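Lipoprotein LpqN (Mycobacterium tuberculosis, PDB 6E5F) supports cell envelope biogenesis, binds lipid, may connect MmpL transporters with periplasmic proteins, and acts as a virulence factor needed for intracellular survival. Local coordinates at residues A[69-75]-A[125-131]; A[59-64]-A[136-141]; A[87-93]-A[216-220]. All blocks are in the same frame, centred on the assembly; numbering follows the deposited sequence. Where two conformers were deposited one is given.

Contact 1 of 3, residues A[69-75]-A[125-131]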
loop_
_atom_site.group_PDB
_atom_site.type_symbol
_atom_site.label_atom_id
_atom_site.label_comp_id
_atom_site.label_asym_id
_atom_site.label_seq_id
_atom_site.Cartn_x
_atom_site.Cartn_y
_atom_site.Cartn_z
ATOM N N HIS A 69 17.517 10.525 -10.645
ATOM C CA HIS A 69 16.819 11.317 -11.659
ATOM C C HIS A 69 15.490 10.636 -11.975
ATOM O O HIS A 69 15.269 10.073 -13.051
ATOM C CB HIS A 69 17.683 11.477 -12.898
ATOM C CG HIS A 69 18.903 12.311 -12.672
ATOM N ND1 HIS A 69 20.094 12.080 -13.324
ATOM C CD2 HIS A 69 19.116 13.376 -11.863
ATOM C CE1 HIS A 69 20.989 12.963 -12.924
ATOM N NE2 HIS A 69 20.422 13.759 -12.038
ATOM N N ILE A 70 14.598 10.686 -10.992
ATOM C CA ILE A 70 13.298 10.034 -11.065
ATOM C C ILE A 70 12.230 11.078 -10.796
ATOM O O ILE A 70 12.276 11.776 -9.777
ATOM C CB ILE A 70 13.182 8.882 -10.049
ATOM C CG1 ILE A 70 14.231 7.806 -10.346
ATOM C CG2 ILE A 70 11.779 8.299 -10.083
ATOM C CD1 ILE A 70 14.348 6.741 -9.269
ATOM N N GLN A 71 11.273 11.180 -11.704
ATOM C CA GLN A 71 10.119 12.044 -11.531
ATOM C C GLN A 71 8.960 11.210 -11.008
ATOM O O GLN A 71 8.662 10.142 -11.553
ATOM C CB GLN A 71 9.742 12.678 -12.867
ATOM C CG GLN A 71 8.555 13.605 -12.800
ATOM C CD GLN A 71 8.175 14.121 -14.163
ATOM O OE1 GLN A 71 8.486 15.257 -14.515
ATOM N NE2 GLN A 71 7.503 13.286 -14.946
ATOM N N GLU A 72 8.321 11.691 -9.948
ATOM C CA GLU A 72 7.161 11.040 -9.359
ATOM C C GLU A 72 5.949 11.943 -9.520
ATOM O O GLU A 72 5.993 13.119 -9.143
ATOM C CB GLU A 72 7.387 10.758 -7.871
ATOM C CG GLU A 72 6.172 10.162 -7.178
ATOM C CD GLU A 72 6.393 9.939 -5.698
ATOM O OE1 GLU A 72 5.746 9.030 -5.136
ATOM O OE2 GLU A 72 7.210 10.669 -5.102
ATOM N N THR A 73 4.873 11.391 -10.070
ATOM C CA THR A 73 3.637 12.136 -10.205
ATOM C C THR A 73 2.478 11.293 -9.690
ATOM O O THR A 73 2.428 10.077 -9.910
ATOM C CB THR A 73 3.387 12.562 -11.660
ATOM O OG1 THR A 73 3.267 11.408 -12.496
ATOM C CG2 THR A 73 4.533 13.441 -12.166
ATOM N N PRO A 74 1.550 11.905 -8.960
ATOM C CA PRO A 74 0.401 11.142 -8.461
ATOM C C PRO A 74 -0.495 10.725 -9.614
ATOM O O PRO A 74 -0.620 11.428 -10.617
ATOM C CB PRO A 74 -0.313 12.138 -7.541
ATOM C CG PRO A 74 0.039 13.463 -8.090
ATOM C CD PRO A 74 1.439 13.338 -8.622
ATOM N N VAL A 75 -1.120 9.563 -9.468
ATOM C CA VAL A 75 -2.003 9.005 -10.485
ATOM C C VAL A 75 -3.390 8.845 -9.884
ATOM O O VAL A 75 -3.529 8.454 -8.720
ATOM C CB VAL A 75 -1.478 7.644 -10.989
ATOM C CG1 VAL A 75 -2.372 7.103 -12.086
ATOM C CG2 VAL A 75 -0.041 7.771 -11.462
ATOM N N LEU A 125 -1.381 5.471 -5.813
ATOM C CA LEU A 125 -0.756 5.095 -7.074
ATOM C C LEU A 125 0.111 6.249 -7.551
ATOM O O LEU A 125 -0.352 7.390 -7.632
ATOM C CB LEU A 125 -1.796 4.734 -8.131
ATOM C CG LEU A 125 -1.240 4.193 -9.463
ATOM C CD1 LEU A 125 -0.427 2.920 -9.238
ATOM C CD2 LEU A 125 -2.368 3.934 -10.440
ATOM N N SER A 126 1.375 5.946 -7.836
ATOM C CA SER A 126 2.337 6.927 -8.305
ATOM C C SER A 126 2.918 6.460 -9.631
ATOM O O SER A 126 3.010 5.255 -9.896
ATOM C CB SER A 126 3.479 7.115 -7.304
ATOM O OG SER A 126 2.985 7.437 -6.015
ATOM N N LYS A 127 3.310 7.419 -10.454
ATOM C CA LYS A 127 3.941 7.168 -11.741
ATOM C C LYS A 127 5.378 7.649 -11.632
ATOM O O LYS A 127 5.619 8.823 -11.327
ATOM C CB LYS A 127 3.211 7.920 -12.847
ATOM C CG LYS A 127 3.792 7.711 -14.237
ATOM C CD LYS A 127 3.010 8.527 -15.262
ATOM C CE LYS A 127 3.470 8.257 -16.677
ATOM N NZ LYS A 127 2.693 9.071 -17.656
ATOM N N LEU A 128 6.323 6.741 -11.860
ATOM C CA LEU A 128 7.743 7.054 -11.795
ATOM C C LEU A 128 8.328 6.971 -13.196
ATOM O O LEU A 128 8.132 5.975 -13.897
ATOM C CB LEU A 128 8.469 6.067 -10.879
ATOM C CG LEU A 128 7.912 5.952 -9.461
ATOM C CD1 LEU A 128 8.774 5.007 -8.630
ATOM C CD2 LEU A 128 7.817 7.307 -8.793
ATOM N N THR A 129 9.026 8.024 -13.607
ATOM C CA THR A 129 9.708 8.046 -14.892
ATOM C C THR A 129 11.148 8.480 -14.678
ATOM O O THR A 129 11.498 9.087 -13.664
ATOM C CB THR A 129 9.020 8.994 -15.885
ATOM O OG1 THR A 129 8.891 10.293 -15.298
ATOM C CG2 THR A 129 7.643 8.465 -16.259
ATOM N N GLY A 130 11.987 8.155 -15.656
ATOM C CA GLY A 130 13.381 8.534 -15.605
ATOM C C GLY A 130 14.282 7.354 -15.314
ATOM O O GLY A 130 14.105 6.269 -15.877
ATOM N N ASP A 131 15.250 7.558 -14.423
ATOM C CA ASP A 131 16.259 6.542 -14.116
ATOM C C ASP A 131 15.735 5.625 -13.010
ATOM O O ASP A 131 16.240 5.593 -11.890
ATOM C CB ASP A 131 17.564 7.213 -13.711
ATOM C CG ASP A 131 18.726 6.245 -13.643
ATOM O OD1 ASP A 131 18.618 5.144 -14.220
ATOM O OD2 ASP A 131 19.744 6.585 -13.005
HETATM O O HOH W 1 19.689 8.777 -11.361
HETATM O O HOH W 2 6.301 10.669 -13.519
HETATM O O HOH W 3 -2.928 8.008 -5.919
#

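Contact 2 of 3, residues A[59-64]-A[136-141]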
loop_
_atom_site.group_PDB
_atom_site.type_symbol
_atom_site.label_atom_id
_atom_site.label_comp_id
_atom_site.label_asym_id
_atom_site.label_seq_id
_atom_site.Cartn_x
_atom_site.Cartn_y
_atom_site.Cartn_z
ATOM N N TYR A 59 16.463 2.980 4.504
ATOM C CA TYR A 59 16.276 3.606 3.203
ATOM C C TYR A 59 14.889 3.262 2.677
ATOM O O TYR A 59 14.463 2.104 2.732
ATOM C CB TYR A 59 17.348 3.094 2.243
ATOM C CG TYR A 59 17.641 4.010 1.078
ATOM C CD1 TYR A 59 18.371 5.180 1.253
ATOM C CD2 TYR A 59 17.210 3.693 -0.199
ATOM C CE1 TYR A 59 18.647 6.017 0.188
ATOM C CE2 TYR A 59 17.482 4.520 -1.269
ATOM C CZ TYR A 59 18.202 5.682 -1.069
ATOM O OH TYR A 59 18.487 6.521 -2.123
ATOM N N THR A 60 14.181 4.266 2.163
ATOM C CA THR A 60 12.812 4.098 1.702
ATOM C C THR A 60 12.719 4.317 0.196
ATOM O O THR A 60 13.660 4.765 -0.464
ATOM C CB THR A 60 11.877 5.089 2.407
ATOM O OG1 THR A 60 12.206 6.426 2.003
ATOM C CG2 THR A 60 11.995 4.964 3.916
ATOM N N ILE A 61 11.543 3.994 -0.349
ATOM C CA ILE A 61 11.268 4.292 -1.750
ATOM C C ILE A 61 11.340 5.793 -1.990
ATOM O O ILE A 61 11.832 6.249 -3.029
ATOM C CB ILE A 61 9.907 3.698 -2.160
ATOM C CG1 ILE A 61 9.971 2.167 -2.156
ATOM C CG2 ILE A 61 9.489 4.227 -3.530
ATOM C CD1 ILE A 61 8.615 1.479 -2.259
ATOM N N ALA A 62 10.850 6.588 -1.037
ATOM C CA ALA A 62 10.934 8.038 -1.173
ATOM C C ALA A 62 12.384 8.500 -1.243
ATOM O O ALA A 62 12.719 9.398 -2.024
ATOM C CB ALA A 62 10.212 8.713 -0.008
ATOM N N ASP A 63 13.259 7.910 -0.427
ATOM C CA ASP A 63 14.678 8.240 -0.505
ATOM C C ASP A 63 15.239 7.875 -1.875
ATOM O O ASP A 63 15.991 8.651 -2.479
ATOM C CB ASP A 63 15.446 7.491 0.585
ATOM C CG ASP A 63 15.033 7.903 1.991
ATOM O OD1 ASP A 63 14.692 9.085 2.200
ATOM O OD2 ASP A 63 15.064 7.041 2.892
ATOM N N TYR A 64 14.880 6.693 -2.375
ATOM C CA TYR A 64 15.344 6.247 -3.684
ATOM C C TYR A 64 14.928 7.225 -4.778
ATOM O O TYR A 64 15.731 7.569 -5.654
ATOM C CB TYR A 64 14.792 4.844 -3.951
ATOM C CG TYR A 64 15.040 4.319 -5.340
ATOM C CD1 TYR A 64 16.328 4.120 -5.812
ATOM C CD2 TYR A 64 13.980 4.011 -6.181
ATOM C CE1 TYR A 64 16.555 3.641 -7.091
ATOM C CE2 TYR A 64 14.196 3.532 -7.451
ATOM C CZ TYR A 64 15.483 3.347 -7.902
ATOM O OH TYR A 64 15.685 2.869 -9.179
ATOM N N LYS A 136 14.513 -2.059 -7.749
ATOM C CA LYS A 136 14.935 -1.293 -6.582
ATOM C C LYS A 136 13.739 -0.777 -5.793
ATOM O O LYS A 136 13.828 -0.613 -4.573
ATOM C CB LYS A 136 15.858 -0.142 -6.988
ATOM C CG LYS A 136 17.181 -0.586 -7.622
ATOM C CD LYS A 136 18.057 -1.426 -6.686
ATOM C CE LYS A 136 18.888 -0.568 -5.747
ATOM N NZ LYS A 136 19.883 -1.383 -4.987
ATOM N N VAL A 137 12.613 -0.516 -6.458
ATOM C CA VAL A 137 11.408 -0.127 -5.730
ATOM C C VAL A 137 11.022 -1.222 -4.752
ATOM O O VAL A 137 10.724 -0.961 -3.583
ATOM C CB VAL A 137 10.264 0.201 -6.705
ATOM C CG1 VAL A 137 8.979 0.515 -5.943
ATOM C CG2 VAL A 137 10.647 1.364 -7.601
ATOM N N LEU A 138 11.010 -2.466 -5.222
ATOM C CA LEU A 138 10.707 -3.602 -4.352
ATOM C C LEU A 138 11.750 -3.737 -3.252
ATOM O O LEU A 138 11.422 -4.015 -2.094
ATOM C CB LEU A 138 10.664 -4.887 -5.185
ATOM C CG LEU A 138 9.573 -4.987 -6.256
ATOM C CD1 LEU A 138 9.902 -6.073 -7.264
ATOM C CD2 LEU A 138 8.226 -5.266 -5.612
ATOM N N GLN A 139 13.027 -3.544 -3.602
ATOM C CA GLN A 139 14.094 -3.685 -2.619
ATOM C C GLN A 139 13.893 -2.750 -1.432
ATOM O O GLN A 139 14.139 -3.134 -0.284
ATOM C CB GLN A 139 15.452 -3.442 -3.278
ATOM C CG GLN A 139 16.631 -3.659 -2.350
ATOM C CD GLN A 139 17.968 -3.546 -3.063
ATOM O OE1 GLN A 139 18.026 -3.422 -4.286
ATOM N NE2 GLN A 139 19.050 -3.588 -2.298
ATOM N N PHE A 140 13.436 -1.524 -1.677
ATOM C CA PHE A 140 13.324 -0.518 -0.629
ATOM C C PHE A 140 11.917 -0.395 -0.056
ATOM O O PHE A 140 11.703 0.421 0.850
ATOM C CB PHE A 140 13.807 0.839 -1.153
ATOM C CG PHE A 140 15.230 0.824 -1.626
ATOM C CD1 PHE A 140 16.222 0.224 -0.865
ATOM C CD2 PHE A 140 15.574 1.389 -2.840
ATOM C CE1 PHE A 140 17.527 0.201 -1.299
ATOM C CE2 PHE A 140 16.880 1.369 -3.279
ATOM C CZ PHE A 140 17.860 0.776 -2.507
ATOM N N ALA A 141 10.972 -1.197 -0.531
ATOM C CA ALA A 141 9.610 -1.159 -0.002
ATOM C C ALA A 141 9.523 -1.303 1.519
ATOM O O ALA A 141 8.705 -0.590 2.124
ATOM C CB ALA A 141 8.771 -2.246 -0.688
HETATM O O HOH W 4 9.921 2.385 1.611
#

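Contact 3 of 3, residues A[87-93]-A[216-220]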
loop_
_atom_site.group_PDB
_atom_site.type_symbol
_atom_site.label_atom_id
_atom_site.label_comp_id
_atom_site.label_asym_id
_atom_site.label_seq_id
_atom_site.Cartn_x
_atom_site.Cartn_y
_atom_site.Cartn_z
ATOM N N LEU A 87 -9.571 -3.155 -7.632
ATOM C CA LEU A 87 -9.540 -3.646 -6.259
ATOM C C LEU A 87 -10.943 -4.086 -5.842
ATOM O O LEU A 87 -11.921 -3.393 -6.132
ATOM C CB LEU A 87 -9.085 -2.543 -5.305
ATOM C CG LEU A 87 -7.612 -2.324 -4.935
ATOM C CD1 LEU A 87 -6.714 -3.519 -5.237
ATOM C CD2 LEU A 87 -7.075 -1.058 -5.591
ATOM N N PRO A 88 -11.076 -5.212 -5.150
ATOM C CA PRO A 88 -12.394 -5.625 -4.665
ATOM C C PRO A 88 -12.781 -4.876 -3.399
ATOM O O PRO A 88 -11.940 -4.354 -2.665
ATOM C CB PRO A 88 -12.198 -7.114 -4.367
ATOM C CG PRO A 88 -10.774 -7.196 -3.928
ATOM C CD PRO A 88 -10.032 -6.187 -4.778
ATOM N N VAL A 89 -14.087 -4.830 -3.159
ATOM C CA VAL A 89 -14.631 -4.306 -1.908
ATOM C C VAL A 89 -15.142 -5.497 -1.106
ATOM O O VAL A 89 -16.239 -6.000 -1.387
ATOM C CB VAL A 89 -15.747 -3.282 -2.162
ATOM C CG1 VAL A 89 -16.309 -2.780 -0.836
ATOM C CG2 VAL A 89 -15.229 -2.126 -2.993
ATOM N N PRO A 90 -14.393 -5.990 -0.121
ATOM C CA PRO A 90 -14.851 -7.161 0.631
ATOM C C PRO A 90 -16.175 -6.893 1.330
ATOM O O PRO A 90 -16.577 -5.749 1.552
ATOM C CB PRO A 90 -13.726 -7.398 1.649
ATOM C CG PRO A 90 -12.528 -6.720 1.065
ATOM C CD PRO A 90 -13.063 -5.534 0.322
ATOM N N ASP A 91 -16.862 -7.979 1.671
ATOM C CA ASP A 91 -18.125 -7.863 2.385
ATOM C C ASP A 91 -17.908 -7.171 3.724
ATOM O O ASP A 91 -16.893 -7.381 4.394
ATOM C CB ASP A 91 -18.730 -9.248 2.602
ATOM C CG ASP A 91 -19.202 -9.886 1.310
ATOM O OD1 ASP A 91 -19.617 -9.140 0.398
ATOM O OD2 ASP A 91 -19.158 -11.129 1.208
ATOM N N ASP A 92 -18.869 -6.331 4.103
ATOM C CA ASP A 92 -18.846 -5.517 5.317
ATOM C C ASP A 92 -17.872 -4.348 5.231
ATOM O O ASP A 92 -17.725 -3.610 6.213
ATOM C CB ASP A 92 -18.583 -6.334 6.590
ATOM C CG ASP A 92 -19.686 -7.336 6.878
ATOM O OD1 ASP A 92 -20.834 -7.097 6.447
ATOM O OD2 ASP A 92 -19.406 -8.359 7.537
ATOM N N TRP A 93 -17.197 -4.156 4.101
ATOM C CA TRP A 93 -16.391 -2.971 3.854
ATOM C C TRP A 93 -17.111 -2.081 2.849
ATOM O O TRP A 93 -17.922 -2.555 2.049
ATOM C CB TRP A 93 -15.018 -3.347 3.291
ATOM C CG TRP A 93 -14.137 -4.075 4.261
ATOM C CD1 TRP A 93 -14.312 -5.342 4.737
ATOM C CD2 TRP A 93 -12.935 -3.582 4.868
ATOM N NE1 TRP A 93 -13.299 -5.666 5.604
ATOM C CE2 TRP A 93 -12.439 -4.604 5.702
ATOM C CE3 TRP A 93 -12.231 -2.378 4.787
ATOM C CZ2 TRP A 93 -11.275 -4.456 6.447
ATOM C CZ3 TRP A 93 -11.077 -2.233 5.529
ATOM C CH2 TRP A 93 -10.608 -3.267 6.349
ATOM N N ALA A 216 -9.706 -9.043 4.895
ATOM C CA ALA A 216 -9.794 -8.190 3.714
ATOM C C ALA A 216 -8.611 -8.408 2.784
ATOM O O ALA A 216 -8.762 -8.339 1.559
ATOM C CB ALA A 216 -9.867 -6.725 4.140
ATOM N N ALA A 217 -7.431 -8.673 3.345
ATOM C CA ALA A 217 -6.238 -8.855 2.526
ATOM C C ALA A 217 -6.370 -10.067 1.616
ATOM O O ALA A 217 -5.935 -10.032 0.457
ATOM C CB ALA A 217 -5.023 -9.026 3.433
ATOM N N ASN A 218 -6.944 -11.157 2.126
ATOM C CA ASN A 218 -7.134 -12.345 1.302
ATOM C C ASN A 218 -8.021 -12.040 0.105
ATOM O O ASN A 218 -7.737 -12.479 -1.014
ATOM C CB ASN A 218 -7.752 -13.461 2.137
ATOM C CG ASN A 218 -6.895 -13.837 3.320
ATOM O OD1 ASN A 218 -5.672 -13.924 3.215
ATOM N ND2 ASN A 218 -7.533 -14.054 4.462
ATOM N N VAL A 219 -9.107 -11.297 0.326
ATOM C CA VAL A 219 -9.989 -10.923 -0.775
ATOM C C VAL A 219 -9.222 -10.110 -1.808
ATOM O O VAL A 219 -9.335 -10.345 -3.018
ATOM C CB VAL A 219 -11.212 -10.160 -0.235
ATOM C CG1 VAL A 219 -12.117 -9.732 -1.377
ATOM C CG2 VAL A 219 -11.974 -11.018 0.765
ATOM N N ILE A 220 -8.423 -9.146 -1.349
ATOM C CA ILE A 220 -7.646 -8.316 -2.264
ATOM C C ILE A 220 -6.643 -9.163 -3.037
ATOM O O ILE A 220 -6.488 -9.011 -4.254
ATOM C CB ILE A 220 -6.963 -7.174 -1.487
ATOM C CG1 ILE A 220 -8.015 -6.198 -0.954
ATOM C CG2 ILE A 220 -5.936 -6.463 -2.370
ATOM C CD1 ILE A 220 -7.472 -5.172 0.031
#

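Contact 1 of 3, residues A[69-75]-A[125-131]
E72 sets CG opposite its backbone N (chi1 176°) and runs out straight. L128 turns CG away from its own carbonyl carbon (chi1 -55°). These torsions lay the two side chains alongside each other, pointing the same way. The L128 methyl CD2 rests 3.6 Å from E72 CB, against the aliphatic stem of the glutamate. I70 adds its branch methyl, with CG2 4.1 Å from L128 CB. I65 of helix 61-66 covers this face, touching I70, E72 and L128. The opposite face carries Q71 beside T129 and T73 beside K127. There Q71 CB lies 3.5 Å from T129 OG1.

V75 splits its two methyls at the far end. CG1 meets L125 CD2 at 3.6 Å, and CG2 presses on K127 CB at 3.5 Å.

The backbones hold the pair together. Q71 and T129 exchange hydrogen bonds in both directions, and so do T73 and K127; K127 N reaches T73 O at 2.9 Å. V75 N donates to L125 O. At the other end D131 N meets H69 O at 2.9 Å and almost straight, at 177°. Water fills in at the two ends: one molecule links H69 N to D131 OD2, and another links V75 O to L125 N. A third, within the paired region, joins Q71 NE2 to K127 O.

S126 and L128 also bond through their backbones to V198 and V196 of strand 195-206. Here strand 120-130 is hydrogen-bonded to a strand on either side, with strand 70-74 as a short antiparallel neighbour in the sheet of this Mog1p/PsbP-clan fold.

Contact 2 of 3, residues A[59-64]-A[136-141]
Y59, Y64 and F140 form an aromatic cluster where helix 61-66 starts beside helix 134-140. Y59 and F140 make a T-shaped, edge-to-face pair, with centroids 4.8 Å apart and planes at 68°. The Y59 edge points at the F140 face, and its CD2 sits over the centre of that ring. F140 turns CG away from its carbonyl carbon (chi1 -59°), which brings its ring up against both tyrosines. Y64 meets it obliquely, with CB 3.7 Å from F140 CD2.

K136 places its CB over one face of the Y64 ring, 4.0 Å from the ring centroid, a CH-pi contact. I61 reaches in with CD1, 3.8 Å from V137 CG1 and 4.0 Å from A141 CB.

No direct hydrogen bond joins the segments. I61 N donates to a water that also lies 2.8 Å from F140 O. The tyrosine hydroxyls are bonded elsewhere, Y59 OH to D67 and Y64 OH to the backbone N of D133. D63 N donates to T60 OG1 at 3.0 Å, and T60 N donates to D63 OD2. This reciprocal pair is a capping box, a common N-terminal helix cap, here set next to helix-helix packing against strands 179-192 and 195-206.

Contact 3 of 3, residues A[87-93]-A[216-220]
P88 on V219 and W93 on A216 mark the two ends of the tight part of this contact, where the loop before strand 93-96 lies on helix 210-223. P88 CG settles on the helix backbone, 3.6 Å from V219 O and 3.7 Å from I220 CA. V219 holds CG1 opposite its backbone N (chi1 178°). That methyl touches both prolines, 3.8 Å from P88 CG and 3.9 Å from P90 CG. The closest side-chain approach is at the W93 end, where A216 CB comes to 3.5 Å from W93 CZ2 on the six-membered ring of the indole.

L87 is held more loosely, with CD1 4.2 Å from I220 CG2. The outer side belongs to V89, D91 and D92, which are exposed to solvent. D91 and D92 form the corner of a type II turn, closed by W93 N bonding to P90 O at 3.1 Å. It brings the chain round so that P90 and W93 both face the helix.

A217 points away from the loop and touches the bound trehalose lipid. No hydrogen bond crosses between the segments, so here the loop is held on this pocket helix by apolar packing.

How the contacts relate
Contacts 1 and 2 touch each other and share a neighbourhood. Helix 61-66 leads into strand 70-74, and strand 120-130 leads into helix 134-140, so the same two chain regions meet twice. I70 CD1 packs on Y64 CE2 at 3.7 Å between them. Contact 3 lies on the other side of the chain's centre, about 28 Å from contact 1 and 27 Å from contact 2, centre to centre. All three are partly buried, though contact 1 has the most exposed residues. It relies on backbone hydrogen bonds. Contact 2 relies on aromatic rings, and contact 3 on prolines and aliphatic groups. Only contact 3 includes a residue of the ligand pocket.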